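Local atomic coordinates of FEZ-1 protein (Fluoribacter gormanii, PDB entry 5WCK), a protein that probably hydrolyses the amide bond of beta-lactam antibiotics, as a monomeric subclass B3 metallo-beta-lactamase with two zinc ions in its active site. Residues 71-76 with 109-114; 42-47 with 118-123; 97-100 with 106-109; 149-154 with 187-192. The protein carries 2 engineered substitutions. One frame throughout, in Å; residues are numbered along the deposited sequence.

Contact 1 (71-76 with 109-114). With ZN (zinc ion), chain D; ZN (zinc ion), chain C.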
loop_
_atom_site.group_PDB
_atom_site.type_symbol
_atom_site.label_atom_id
_atom_site.label_comp_id
_atom_site.label_asym_id
_atom_site.label_seq_id
_atom_site.Cartn_x
_atom_site.Cartn_y
_atom_site.Cartn_z
ATOM N N HIS A 71 -1.411 -2.841 -3.611
ATOM C CA HIS A 71 -1.768 -4.089 -4.269
ATOM C C HIS A 71 -3.112 -3.923 -4.989
ATOM O O HIS A 71 -3.855 -2.998 -4.717
ATOM C CB HIS A 71 -1.768 -5.269 -3.281
ATOM C CG HIS A 71 -2.818 -5.260 -2.224
ATOM N ND1 HIS A 71 -2.568 -4.852 -0.911
ATOM C CD2 HIS A 71 -4.105 -5.659 -2.250
ATOM C CE1 HIS A 71 -3.662 -5.022 -0.191
ATOM N NE2 HIS A 71 -4.619 -5.524 -0.980
ATOM N N ALA A 72 -3.387 -4.865 -5.900
ATOM C CA ALA A 72 -4.541 -4.784 -6.810
ATOM C C ALA A 72 -5.794 -5.395 -6.173
ATOM O O ALA A 72 -6.242 -6.459 -6.571
ATOM C CB ALA A 72 -4.207 -5.450 -8.130
ATOM N N HIS A 73 -6.351 -4.700 -5.181
ATOM C CA HIS A 73 -7.691 -4.916 -4.671
ATOM C C HIS A 73 -8.450 -3.584 -4.715
ATOM O O HIS A 73 -7.858 -2.506 -4.633
ATOM C CB HIS A 73 -7.680 -5.489 -3.254
ATOM C CG HIS A 73 -7.403 -6.948 -3.173
ATOM N ND1 HIS A 73 -6.894 -7.557 -2.013
ATOM C CD2 HIS A 73 -7.581 -7.941 -4.077
ATOM C CE1 HIS A 73 -6.792 -8.858 -2.236
ATOM N NE2 HIS A 73 -7.166 -9.115 -3.491
ATOM N N PHE A 74 -9.775 -3.680 -4.830
ATOM C CA PHE A 74 -10.613 -2.485 -4.993
ATOM C C PHE A 74 -10.382 -1.438 -3.897
ATOM O O PHE A 74 -10.488 -0.231 -4.176
ATOM C CB PHE A 74 -12.104 -2.857 -5.057
ATOM C CG PHE A 74 -12.688 -3.264 -3.733
ATOM C CD1 PHE A 74 -12.577 -4.565 -3.274
ATOM C CD2 PHE A 74 -13.299 -2.332 -2.912
ATOM C CE1 PHE A 74 -13.069 -4.932 -2.031
ATOM C CE2 PHE A 74 -13.794 -2.698 -1.670
ATOM C CZ PHE A 74 -13.675 -3.996 -1.226
ATOM N N ASP A 75 -10.094 -1.866 -2.656
ATOM C CA ASP A 75 -9.988 -0.929 -1.541
ATOM C C ASP A 75 -8.718 -0.074 -1.650
ATOM O O ASP A 75 -8.643 0.934 -0.964
ATOM C CB ASP A 75 -10.102 -1.618 -0.176
ATOM C CG ASP A 75 -9.107 -2.727 0.107
ATOM O OD1 ASP A 75 -8.786 -3.463 -0.838
ATOM O OD2 ASP A 75 -8.704 -2.894 1.286
ATOM N N HIS A 76 -7.737 -0.485 -2.467
ATOM C CA HIS A 76 -6.524 0.306 -2.678
ATOM C C HIS A 76 -6.447 0.932 -4.066
ATOM O O HIS A 76 -5.711 1.915 -4.229
ATOM C CB HIS A 76 -5.277 -0.543 -2.370
ATOM C CG HIS A 76 -5.389 -1.171 -1.028
ATOM N ND1 HIS A 76 -5.313 -0.439 0.133
ATOM C CD2 HIS A 76 -5.726 -2.424 -0.654
ATOM C CE1 HIS A 76 -5.562 -1.226 1.165
ATOM N NE2 HIS A 76 -5.780 -2.451 0.730
ATOM N N PHE A 109 -7.290 -14.028 -8.870
ATOM C CA PHE A 109 -7.178 -15.459 -8.608
ATOM C C PHE A 109 -8.239 -15.947 -7.640
ATOM O O PHE A 109 -8.567 -17.155 -7.653
ATOM C CB PHE A 109 -5.796 -15.855 -8.067
ATOM C CG PHE A 109 -5.587 -15.586 -6.590
ATOM C CD1 PHE A 109 -5.076 -14.373 -6.158
ATOM C CD2 PHE A 109 -5.878 -16.563 -5.642
ATOM C CE1 PHE A 109 -4.878 -14.136 -4.804
ATOM C CE2 PHE A 109 -5.684 -16.316 -4.291
ATOM C CZ PHE A 109 -5.178 -15.106 -3.884
ATOM N N HIS A 110 -8.739 -15.058 -6.768
ATOM C CA HIS A 110 -9.669 -15.438 -5.735
ATOM C C HIS A 110 -11.071 -14.868 -5.964
ATOM O O HIS A 110 -12.053 -15.566 -5.695
ATOM C CB HIS A 110 -9.163 -15.024 -4.346
ATOM C CG HIS A 110 -9.985 -15.636 -3.274
ATOM N ND1 HIS A 110 -9.821 -16.943 -2.875
ATOM C CD2 HIS A 110 -11.010 -15.154 -2.565
ATOM C CE1 HIS A 110 -10.714 -17.218 -1.956
ATOM N NE2 HIS A 110 -11.452 -16.155 -1.755
ATOM N N TYR A 111 -11.154 -13.604 -6.416
ATOM C CA TYR A 111 -12.416 -12.809 -6.406
ATOM C C TYR A 111 -12.974 -12.617 -7.828
ATOM O O TYR A 111 -13.890 -11.819 -8.018
ATOM C CB TYR A 111 -12.203 -11.443 -5.749
ATOM C CG TYR A 111 -11.819 -11.518 -4.291
ATOM C CD1 TYR A 111 -12.737 -11.867 -3.318
ATOM C CD2 TYR A 111 -10.510 -11.260 -3.904
ATOM C CE1 TYR A 111 -12.372 -11.936 -1.977
ATOM C CE2 TYR A 111 -10.120 -11.372 -2.578
ATOM C CZ TYR A 111 -11.048 -11.707 -1.613
ATOM O OH TYR A 111 -10.704 -11.808 -0.287
ATOM N N ALA A 112 -12.468 -13.381 -8.809
ATOM C CA ALA A 112 -12.942 -13.274 -10.226
ATOM C C ALA A 112 -14.467 -13.385 -10.311
ATOM O O ALA A 112 -15.087 -12.707 -11.155
ATOM C CB ALA A 112 -12.279 -14.322 -11.074
ATOM N N ASN A 113 -15.067 -14.240 -9.464
ATOM C CA ASN A 113 -16.524 -14.482 -9.527
ATOM C C ASN A 113 -17.285 -13.730 -8.431
ATOM O O ASN A 113 -18.430 -14.069 -8.165
ATOM C CB ASN A 113 -16.807 -15.994 -9.529
ATOM C CG ASN A 113 -16.646 -16.581 -10.916
ATOM O OD1 ASN A 113 -17.199 -16.028 -11.869
ATOM N ND2 ASN A 113 -15.925 -17.684 -11.038
ATOM N N ASP A 114 -16.687 -12.679 -7.844
ATOM C CA ASP A 114 -17.348 -11.827 -6.852
ATOM C C ASP A 114 -17.435 -10.395 -7.393
ATOM O O ASP A 114 -16.499 -9.590 -7.236
ATOM C CB ASP A 114 -16.579 -11.825 -5.518
ATOM C CG ASP A 114 -17.304 -11.071 -4.401
ATOM O OD1 ASP A 114 -18.252 -10.305 -4.710
ATOM O OD2 ASP A 114 -16.896 -11.226 -3.201
HETATM ZN ZN ZN D . -6.196 -6.696 -0.276
HETATM ZN ZN ZN C . -6.975 -3.834 1.858
HETATM O O HOH W 1 -7.354 -5.409 0.662
#
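His73 and Tyr111 bring segments 71-76 and 109-114 to their closest backbone approach, with CA atoms 9.4 Å apart, so side chains alone close the gap. On one side the chain makes an inverse gamma turn centred on Ala72 and enters a helix with His73 as its N-cap residue; on the other, a type I turn runs from Tyr111 to Asp114.

The two aromatic rings meet at about a right angle, their planes 84° apart, and the edge of Tyr111 is directed toward the face of His73 in an offset edge-to-face pair. The closest approach is between His73 NE2 and Tyr111 CE2, 3.8 Å apart. With CG beside its backbone N (chi1 -79°), His73 turns ND1 inward to one zinc ion at 2.1 Å, leaving its other nitrogen nearer the tyrosine. Tyrosine suits this place because its ring packs on the histidine while its hydroxyl reaches Asn178.

His71 NE2 shares the zinc held by His73, and His149 completes its protein ligands. Asp75 OD2 binds the second zinc at 2.0 Å, together with His76 NE2 and His215. A water lies 2.0 Å from each metal and donates a hydrogen bond to Asp75 OD1 at 2.8 Å, which would help orient it. The sequence HAHFDH is the zinc-binding HxHxDH signature of the metallo-beta-lactamase fold.

Contact 2 (42-47 with 118-123)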
loop_
_atom_site.group_PDB
_atom_site.type_symbol
_atom_site.label_atom_id
_atom_site.label_comp_id
_atom_site.label_asym_id
_atom_site.label_seq_id
_atom_site.Cartn_x
_atom_site.Cartn_y
_atom_site.Cartn_z
ATOM N N ASP A 42 -7.627 4.245 -3.409
ATOM C CA ASP A 42 -8.725 3.898 -2.495
ATOM C C ASP A 42 -10.031 3.694 -3.277
ATOM O O ASP A 42 -10.025 3.287 -4.427
ATOM C CB ASP A 42 -8.791 4.913 -1.361
ATOM C CG ASP A 42 -7.480 5.102 -0.617
ATOM O OD1 ASP A 42 -6.617 4.204 -0.734
ATOM O OD2 ASP A 42 -7.349 6.132 0.079
ATOM N N LEU A 43 -11.167 3.897 -2.605
ATOM C CA LEU A 43 -12.465 3.742 -3.285
ATOM C C LEU A 43 -12.731 4.977 -4.159
ATOM O O LEU A 43 -12.202 6.063 -3.883
ATOM C CB LEU A 43 -13.567 3.609 -2.235
ATOM C CG LEU A 43 -13.389 2.505 -1.207
ATOM C CD1 LEU A 43 -14.481 2.593 -0.151
ATOM C CD2 LEU A 43 -13.364 1.144 -1.867
ATOM N N GLU A 44 -13.609 4.826 -5.159
ATOM C CA GLU A 44 -14.016 5.979 -5.972
ATOM C C GLU A 44 -14.487 7.129 -5.080
ATOM O O GLU A 44 -14.159 8.298 -5.332
ATOM C CB GLU A 44 -15.123 5.588 -6.949
ATOM C CG GLU A 44 -14.642 4.790 -8.128
ATOM C CD GLU A 44 -15.726 4.574 -9.172
ATOM O OE1 GLU A 44 -15.613 3.621 -9.972
ATOM O OE2 GLU A 44 -16.704 5.347 -9.153
ATOM N N ALA A 45 -15.265 6.803 -4.028
ATOM C CA ALA A 45 -15.774 7.799 -3.073
ATOM C C ALA A 45 -14.648 8.533 -2.332
ATOM O O ALA A 45 -14.868 9.611 -1.797
ATOM C CB ALA A 45 -16.699 7.119 -2.090
ATOM N N ASN A 46 -13.443 7.944 -2.271
ATOM C CA ASN A 46 -12.360 8.559 -1.527
ATOM C C ASN A 46 -11.532 9.509 -2.405
ATOM O O ASN A 46 -10.711 10.251 -1.860
ATOM C CB ASN A 46 -11.422 7.507 -0.929
ATOM C CG ASN A 46 -12.124 6.546 0.002
ATOM O OD1 ASN A 46 -11.905 5.345 -0.086
ATOM N ND2 ASN A 46 -13.004 7.046 0.862
ATOM N N VAL A 47 -11.714 9.488 -3.730
ATOM C CA VAL A 47 -10.889 10.337 -4.613
ATOM C C VAL A 47 -11.093 11.815 -4.273
ATOM O O VAL A 47 -10.136 12.574 -4.118
ATOM C CB VAL A 47 -11.100 10.007 -6.104
ATOM C CG1 VAL A 47 -10.418 11.011 -7.018
ATOM C CG2 VAL A 47 -10.606 8.609 -6.434
ATOM N N TYR A 118 -15.257 -5.824 -8.075
ATOM C CA TYR A 118 -14.796 -5.290 -9.331
ATOM C C TYR A 118 -14.646 -3.770 -9.221
ATOM O O TYR A 118 -15.202 -3.126 -8.335
ATOM C CB TYR A 118 -15.767 -5.593 -10.475
ATOM C CG TYR A 118 -16.008 -7.043 -10.806
ATOM C CD1 TYR A 118 -15.215 -8.075 -10.326
ATOM C CD2 TYR A 118 -17.085 -7.383 -11.609
ATOM C CE1 TYR A 118 -15.466 -9.400 -10.655
ATOM C CE2 TYR A 118 -17.352 -8.701 -11.946
ATOM C CZ TYR A 118 -16.543 -9.717 -11.465
ATOM O OH TYR A 118 -16.823 -11.007 -11.801
ATOM N N PHE A 119 -13.841 -3.209 -10.116
ATOM C CA PHE A 119 -13.611 -1.764 -10.146
ATOM C C PHE A 119 -13.310 -1.332 -11.582
ATOM O O PHE A 119 -13.127 -2.145 -12.469
ATOM C CB PHE A 119 -12.501 -1.407 -9.141
ATOM C CG PHE A 119 -11.220 -2.187 -9.285
ATOM C CD1 PHE A 119 -11.069 -3.435 -8.690
ATOM C CD2 PHE A 119 -10.142 -1.667 -9.977
ATOM C CE1 PHE A 119 -9.883 -4.144 -8.810
ATOM C CE2 PHE A 119 -8.962 -2.376 -10.102
ATOM C CZ PHE A 119 -8.834 -3.614 -9.516
ATOM N N THR A 120 -13.273 -0.024 -11.807
ATOM C CA THR A 120 -13.089 0.540 -13.154
ATOM C C THR A 120 -11.758 0.102 -13.751
ATOM O O THR A 120 -10.705 0.236 -13.117
ATOM C CB THR A 120 -13.210 2.065 -13.111
ATOM O OG1 THR A 120 -14.472 2.380 -12.521
ATOM C CG2 THR A 120 -13.092 2.693 -14.481
ATOM N N GLN A 121 -11.814 -0.406 -14.986
ATOM C CA GLN A 121 -10.634 -0.756 -15.758
ATOM C C GLN A 121 -9.795 0.502 -16.053
ATOM O O GLN A 121 -10.308 1.618 -16.204
ATOM C CB GLN A 121 -11.047 -1.456 -17.054
ATOM C CG GLN A 121 -11.778 -2.769 -16.816
ATOM C CD GLN A 121 -12.118 -3.492 -18.099
ATOM O OE1 GLN A 121 -11.643 -3.147 -19.174
ATOM N NE2 GLN A 121 -12.917 -4.538 -17.977
ATOM N N SER A 122 -8.472 0.314 -16.067
ATOM C CA SER A 122 -7.548 1.377 -16.397
ATOM C C SER A 122 -6.374 0.747 -17.145
ATOM O O SER A 122 -6.245 -0.481 -17.196
ATOM C CB SER A 122 -7.134 2.122 -15.160
ATOM O OG SER A 122 -6.440 1.236 -14.326
ATOM N N THR A 123 -5.544 1.592 -17.758
ATOM C CA THR A 123 -4.323 1.119 -18.351
ATOM C C THR A 123 -3.161 1.464 -17.422
ATOM O O THR A 123 -3.202 2.448 -16.689
ATOM C CB THR A 123 -4.144 1.716 -19.750
ATOM O OG1 THR A 123 -4.146 3.131 -19.603
ATOM C CG2 THR A 123 -5.248 1.315 -20.701
HETATM O O HOH W 2 -13.724 1.860 -9.690
#
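Glu44 and Thr120 face each other where segments 42-47 and 118-123 draw nearest, their backbones well separated at 8.8 Å between the CA atoms of Glu44 and Phe119. In the metallo-beta-lactamase fold this is a surface crossing between two connections of the same sheet: the one that leaves strand 35-39 for helix 47-56, and the long loop that leads into strand 126-128.

Glutamate fits because its extended chain can span the gap. Its CG lies beside the backbone N (chi1 -75°), and beyond it the chain runs straight out to set the carboxylate against the threonine, the two side chains crossing at about a right angle. Glu44 OE1 comes to 3.1 Å from Thr120 OG1. A water also joins the two residues, donating to Glu44 OE1 at 2.6 Å and accepting from Thr120 N at 2.9 Å, so an exposed carboxylate is tied to a loop amide. Helix 80-87 lies against both partners, Glu44 touching Leu82 and Thr120 touching Glu81.

At the base of the glutamate, the bend of 43-46 is bonded within itself. Asn46 N donates to Leu43 O at 2.8 Å. Asparagine is apt there for its side-chain amide, which reaches back along the bend: Asn46 OD1 accepts from Leu43 N at 3.0 Å, the donor tilted 24° from the amide plane.

Contact 3 (97-100 with 106-109)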
loop_
_atom_site.group_PDB
_atom_site.type_symbol
_atom_site.label_atom_id
_atom_site.label_comp_id
_atom_site.label_asym_id
_atom_site.label_seq_id
_atom_site.Cartn_x
_atom_site.Cartn_y
_atom_site.Cartn_z
ATOM N N ASP A 97 0.488 -8.019 -10.796
ATOM C CA ASP A 97 -0.847 -7.486 -10.535
ATOM C C ASP A 97 -1.482 -6.721 -11.721
ATOM O O ASP A 97 -2.594 -6.264 -11.610
ATOM C CB ASP A 97 -0.852 -6.585 -9.303
ATOM C CG ASP A 97 -1.168 -7.292 -7.998
ATOM O OD1 ASP A 97 -1.445 -8.522 -8.021
ATOM O OD2 ASP A 97 -1.104 -6.596 -6.962
ATOM N N VAL A 98 -0.766 -6.588 -12.844
ATOM C CA VAL A 98 -1.239 -5.790 -13.990
ATOM C C VAL A 98 -2.538 -6.380 -14.545
ATOM O O VAL A 98 -3.477 -5.622 -14.833
ATOM C CB VAL A 98 -0.156 -5.664 -15.059
ATOM C CG1 VAL A 98 -0.728 -5.094 -16.365
ATOM C CG2 VAL A 98 0.999 -4.805 -14.542
ATOM N N SER A 99 -2.615 -7.718 -14.654
ATOM C CA SER A 99 -3.829 -8.325 -15.220
ATOM C C SER A 99 -5.068 -7.897 -14.423
ATOM O O SER A 99 -6.138 -7.605 -14.982
ATOM C CB SER A 99 -3.722 -9.822 -15.282
ATOM O OG SER A 99 -4.955 -10.381 -15.696
ATOM N N VAL A 100 -4.964 -7.901 -13.090
ATOM C CA VAL A 100 -6.114 -7.521 -12.279
ATOM C C VAL A 100 -6.498 -6.054 -12.515
ATOM O O VAL A 100 -7.682 -5.729 -12.599
ATOM C CB VAL A 100 -5.871 -7.817 -10.790
ATOM C CG1 VAL A 100 -6.933 -7.211 -9.922
ATOM C CG2 VAL A 100 -5.779 -9.318 -10.569
ATOM N N LYS A 106 -11.646 -8.748 -12.753
ATOM C CA LYS A 106 -12.249 -9.968 -13.329
ATOM C C LYS A 106 -11.257 -11.135 -13.444
ATOM O O LYS A 106 -11.713 -12.299 -13.496
ATOM C CB LYS A 106 -12.912 -9.623 -14.663
ATOM C CG LYS A 106 -14.121 -8.730 -14.475
ATOM C CD LYS A 106 -14.899 -8.452 -15.748
ATOM C CE LYS A 106 -16.145 -7.644 -15.470
ATOM N NZ LYS A 106 -16.888 -7.343 -16.718
ATOM N N SER A 107 -9.934 -10.875 -13.429
ATOM C CA SER A 107 -8.918 -11.914 -13.499
ATOM C C SER A 107 -8.345 -12.290 -12.119
ATOM O O SER A 107 -7.381 -13.041 -12.034
ATOM C CB SER A 107 -7.800 -11.554 -14.431
ATOM O OG SER A 107 -7.011 -10.487 -13.891
ATOM N N ASP A 108 -8.927 -11.766 -11.045
ATOM C CA ASP A 108 -8.371 -11.995 -9.702
ATOM C C ASP A 108 -8.404 -13.496 -9.392
ATOM O O ASP A 108 -9.426 -14.160 -9.597
ATOM C CB ASP A 108 -9.173 -11.205 -8.671
ATOM C CG ASP A 108 -8.552 -11.186 -7.285
ATOM O OD1 ASP A 108 -8.598 -12.239 -6.592
ATOM O OD2 ASP A 108 -8.041 -10.112 -6.920
ATOM N N PHE A 109 -7.290 -14.028 -8.870
ATOM C CA PHE A 109 -7.178 -15.459 -8.608
ATOM C C PHE A 109 -8.239 -15.947 -7.640
ATOM O O PHE A 109 -8.567 -17.155 -7.653
ATOM C CB PHE A 109 -5.796 -15.855 -8.067
ATOM C CG PHE A 109 -5.587 -15.586 -6.590
ATOM C CD1 PHE A 109 -5.076 -14.373 -6.158
ATOM C CD2 PHE A 109 -5.878 -16.563 -5.642
ATOM C CE1 PHE A 109 -4.878 -14.136 -4.804
ATOM C CE2 PHE A 109 -5.684 -16.316 -4.291
ATOM C CZ PHE A 109 -5.178 -15.106 -3.884
#
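Ser107 leans its side chain against the helix of segment 97-100, where the chain folds back on itself a few residues after helix 95-103 ends. The closest backbone pair is Val100 and Ser107, with CA atoms 5.4 Å apart, and the serine CB is directed at the helix. This CB already lies 3.3 Å from Ser99 OG, and the hydroxyl beyond it comes closer still. Ser107 OG sits between its own backbone N and carbonyl carbon (chi1 70°), a rotation that carries it onto the helix surface. There it shares a hydrogen bond with Ser99 OG, the two oxygens 2.7 Å apart and either one able to donate. Ser99 offers that oxygen by holding it opposite its backbone N (chi1 174°).

The same Ser107 OG is packed at 3.7 Å by Val100 CG2, a methyl that also reaches Asp108 CA at 3.8 Å. Valine suits this buried spot: short and branched at CB, it packs a methyl against the loop and also touches Ala72. Asp108 OD1 meanwhile accepts from His110 N, closing an Asx turn, and from Tyr111 N as well, which shapes the chain near the zinc ligand His73. Ser103 adds a further tie between helix and loop through its OG, bonded to Ser107 N.

The contact thus divides in two: a directional hydroxyl pair toward solvent, sharing one hydrogen bond of either direction, and nonpolar packing by the valine on the buried side.

Contact 4 (149-154 with 187-192); sequences HTRGCT and ITYPKI. With ZN (zinc ion), chain D.
Arg151 lays its aliphatic chain over the ring of Tyr189, with CG 4.1 Å from the ring centroid and 11° off the normal, a CH-pi contact near the middle of the face. In the metallo-beta-lactamase fold this joins the loop before strand 154-162, which carries the zinc ligand His149, to the loop that leads into helix 192-204. Extended from CG to NE, the arginine slides along the tyrosine in the opposite direction, so that Arg151 NH1 ends 3.5 Å from Tyr189 CD1. The guanidinium is turned 40° from the ring plane, well short of a parallel stack.

The second terminal nitrogen, NH2, meets the backbone instead. Arg151 NH2 donates to Thr188 O at 2.8 Å, with the acceptor near the guanidinium plane but the donor well above the plane of the carbonyl. Arginine suits the place because one side chain can lay its methylenes on a ring face and still bond a peptide oxygen beyond it.

Tyr189 is held from several directions. Its CG stands opposite the backbone N (chi1 -176°), the ring's second face rests on Ile192 CA, 3.7 Å above its plane, and the hydroxyl is bonded to Asp195. Phe109 meets the same ring edge-to-face. The type I turn from Tyr189 to Ile192 closes with Ile192 N donating to Tyr189 O at 3.0 Å. Two residues before Arg151, in a part of the loop directed elsewhere, His149 NE2 binds zinc at 2.1 Å.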
loop_
_atom_site.group_PDB
_atom_site.type_symbol
_atom_site.label_atom_id
_atom_site.label_comp_id
_atom_site.label_asym_id
_atom_site.label_seq_id
_atom_site.Cartn_x
_atom_site.Cartn_y
_atom_site.Cartn_z
ATOM N N HIS A 149 -0.830 -12.167 -0.706
ATOM C CA HIS A 149 -2.091 -11.451 -0.545
ATOM C C HIS A 149 -2.699 -11.121 -1.913
ATOM O O HIS A 149 -3.912 -11.251 -2.106
ATOM C CB HIS A 149 -1.913 -10.223 0.362
ATOM C CG HIS A 149 -3.193 -9.503 0.583
ATOM N ND1 HIS A 149 -4.114 -9.890 1.539
ATOM C CD2 HIS A 149 -3.725 -8.454 -0.076
ATOM C CE1 HIS A 149 -5.172 -9.076 1.462
ATOM N NE2 HIS A 149 -4.955 -8.185 0.475
ATOM N N THR A 150 -1.856 -10.615 -2.815
ATOM C CA THR A 150 -2.112 -10.614 -4.247
ATOM C C THR A 150 -0.846 -11.110 -4.927
ATOM O O THR A 150 0.213 -11.224 -4.312
ATOM C CB THR A 150 -2.504 -9.238 -4.807
ATOM O OG1 THR A 150 -1.347 -8.401 -4.777
ATOM C CG2 THR A 150 -3.666 -8.602 -4.088
ATOM N N ARG A 151 -0.968 -11.472 -6.204
ATOM C CA ARG A 151 0.185 -12.025 -6.914
ATOM C C ARG A 151 1.319 -10.998 -6.981
ATOM O O ARG A 151 2.492 -11.380 -6.980
ATOM C CB ARG A 151 -0.215 -12.381 -8.346
ATOM C CG ARG A 151 -1.283 -13.453 -8.461
ATOM C CD ARG A 151 -1.642 -13.624 -9.925
ATOM N NE ARG A 151 -2.642 -14.640 -10.208
ATOM C CZ ARG A 151 -2.413 -15.938 -10.325
ATOM N NH1 ARG A 151 -1.202 -16.432 -10.096
ATOM N NH2 ARG A 151 -3.428 -16.740 -10.654
ATOM N N GLY A 152 0.960 -9.707 -7.071
ATOM C CA GLY A 152 1.932 -8.635 -7.251
ATOM C C GLY A 152 1.981 -7.634 -6.109
ATOM O O GLY A 152 2.458 -6.521 -6.312
ATOM N N CYS A 153 1.554 -8.031 -4.914
ATOM C CA CYS A 153 1.541 -7.117 -3.780
ATOM C C CYS A 153 2.930 -6.506 -3.609
ATOM O O CYS A 153 3.952 -7.232 -3.658
ATOM C CB CYS A 153 1.151 -7.866 -2.519
ATOM S SG CYS A 153 1.076 -6.758 -1.092
ATOM N N THR A 154 2.941 -5.180 -3.434
ATOM C CA THR A 154 4.153 -4.367 -3.427
ATOM C C THR A 154 4.301 -3.724 -2.050
ATOM O O THR A 154 3.411 -3.037 -1.597
ATOM C CB THR A 154 4.131 -3.307 -4.534
ATOM O OG1 THR A 154 3.919 -3.991 -5.775
ATOM C CG2 THR A 154 5.402 -2.478 -4.593
ATOM N N ILE A 187 -6.042 -23.905 -6.907
ATOM C CA ILE A 187 -6.222 -24.247 -8.329
ATOM C C ILE A 187 -5.771 -23.123 -9.262
ATOM O O ILE A 187 -5.216 -23.417 -10.339
ATOM C CB ILE A 187 -7.697 -24.622 -8.563
ATOM C CG1 ILE A 187 -8.109 -25.861 -7.767
ATOM C CG2 ILE A 187 -8.029 -24.739 -10.050
ATOM C CD1 ILE A 187 -7.454 -27.156 -8.208
ATOM N N THR A 188 -6.014 -21.854 -8.884
ATOM C CA THR A 188 -5.721 -20.735 -9.780
ATOM C C THR A 188 -4.329 -20.138 -9.521
ATOM O O THR A 188 -3.730 -19.543 -10.410
ATOM C CB THR A 188 -6.806 -19.662 -9.667
ATOM O OG1 THR A 188 -6.835 -19.213 -8.308
ATOM C CG2 THR A 188 -8.171 -20.181 -10.079
ATOM N N TYR A 189 -3.846 -20.262 -8.280
ATOM C CA TYR A 189 -2.594 -19.633 -7.812
ATOM C C TYR A 189 -1.804 -20.657 -7.014
ATOM O O TYR A 189 -1.700 -20.579 -5.798
ATOM C CB TYR A 189 -2.970 -18.394 -7.003
ATOM C CG TYR A 189 -1.875 -17.494 -6.466
ATOM C CD1 TYR A 189 -0.544 -17.583 -6.850
ATOM C CD2 TYR A 189 -2.220 -16.520 -5.540
ATOM C CE1 TYR A 189 0.423 -16.737 -6.319
ATOM C CE2 TYR A 189 -1.279 -15.640 -5.034
ATOM C CZ TYR A 189 0.054 -15.779 -5.381
ATOM O OH TYR A 189 0.973 -14.900 -4.866
ATOM N N PRO A 190 -1.238 -21.692 -7.669
ATOM C CA PRO A 190 -0.607 -22.779 -6.934
ATOM C C PRO A 190 0.539 -22.369 -6.004
ATOM O O PRO A 190 0.756 -23.031 -4.976
ATOM C CB PRO A 190 -0.071 -23.699 -8.043
ATOM C CG PRO A 190 -0.945 -23.380 -9.236
ATOM C CD PRO A 190 -1.308 -21.925 -9.123
ATOM N N LYS A 191 1.240 -21.292 -6.358
ATOM C CA LYS A 191 2.418 -20.885 -5.552
ATOM C C LYS A 191 2.020 -19.927 -4.417
ATOM O O LYS A 191 2.906 -19.311 -3.797
ATOM C CB LYS A 191 3.462 -20.229 -6.454
ATOM C CG LYS A 191 4.114 -21.203 -7.428
ATOM C CD LYS A 191 5.271 -20.644 -8.203
ATOM C CE LYS A 191 5.923 -21.718 -9.050
ATOM N NZ LYS A 191 7.033 -21.167 -9.863
ATOM N N ILE A 192 0.723 -19.795 -4.120
ATOM C CA ILE A 192 0.278 -18.825 -3.105
ATOM C C ILE A 192 1.062 -19.005 -1.793
ATOM O O ILE A 192 1.530 -17.998 -1.252
ATOM C CB ILE A 192 -1.251 -18.868 -2.875
ATOM C CG1 ILE A 192 -1.703 -17.772 -1.896
ATOM C CG2 ILE A 192 -1.750 -20.251 -2.474
ATOM C CD1 ILE A 192 -3.188 -17.624 -1.801
HETATM ZN ZN ZN D . -6.196 -6.696 -0.276
HETATM O O HOH W 1 -7.354 -5.409 0.662
#

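Contacts 1 and 4 meet at the active site, where both supply ligands to one zinc ion and include the bridging water. Contact 3 lies beside contact 1, sharing Phe109 with it, and Asp97 of its helix bonds Ala72 N of contact 1 and, weakly, Gly152 N of contact 4, tying both metal-bearing loops to helix 95-103. These three are partly buried: contact 1 pairs two rings beside the metals, contact 3 joins hydroxyls and a valine, and contact 4 sets an arginine on a tyrosine. Contact 2 is a surface contact, carried by a carboxylate, a hydroxyl and a water. It still reaches contact 1, since Phe74 packs on Leu43 and Phe119, but its centre lies about 21 Å from that of contact 4.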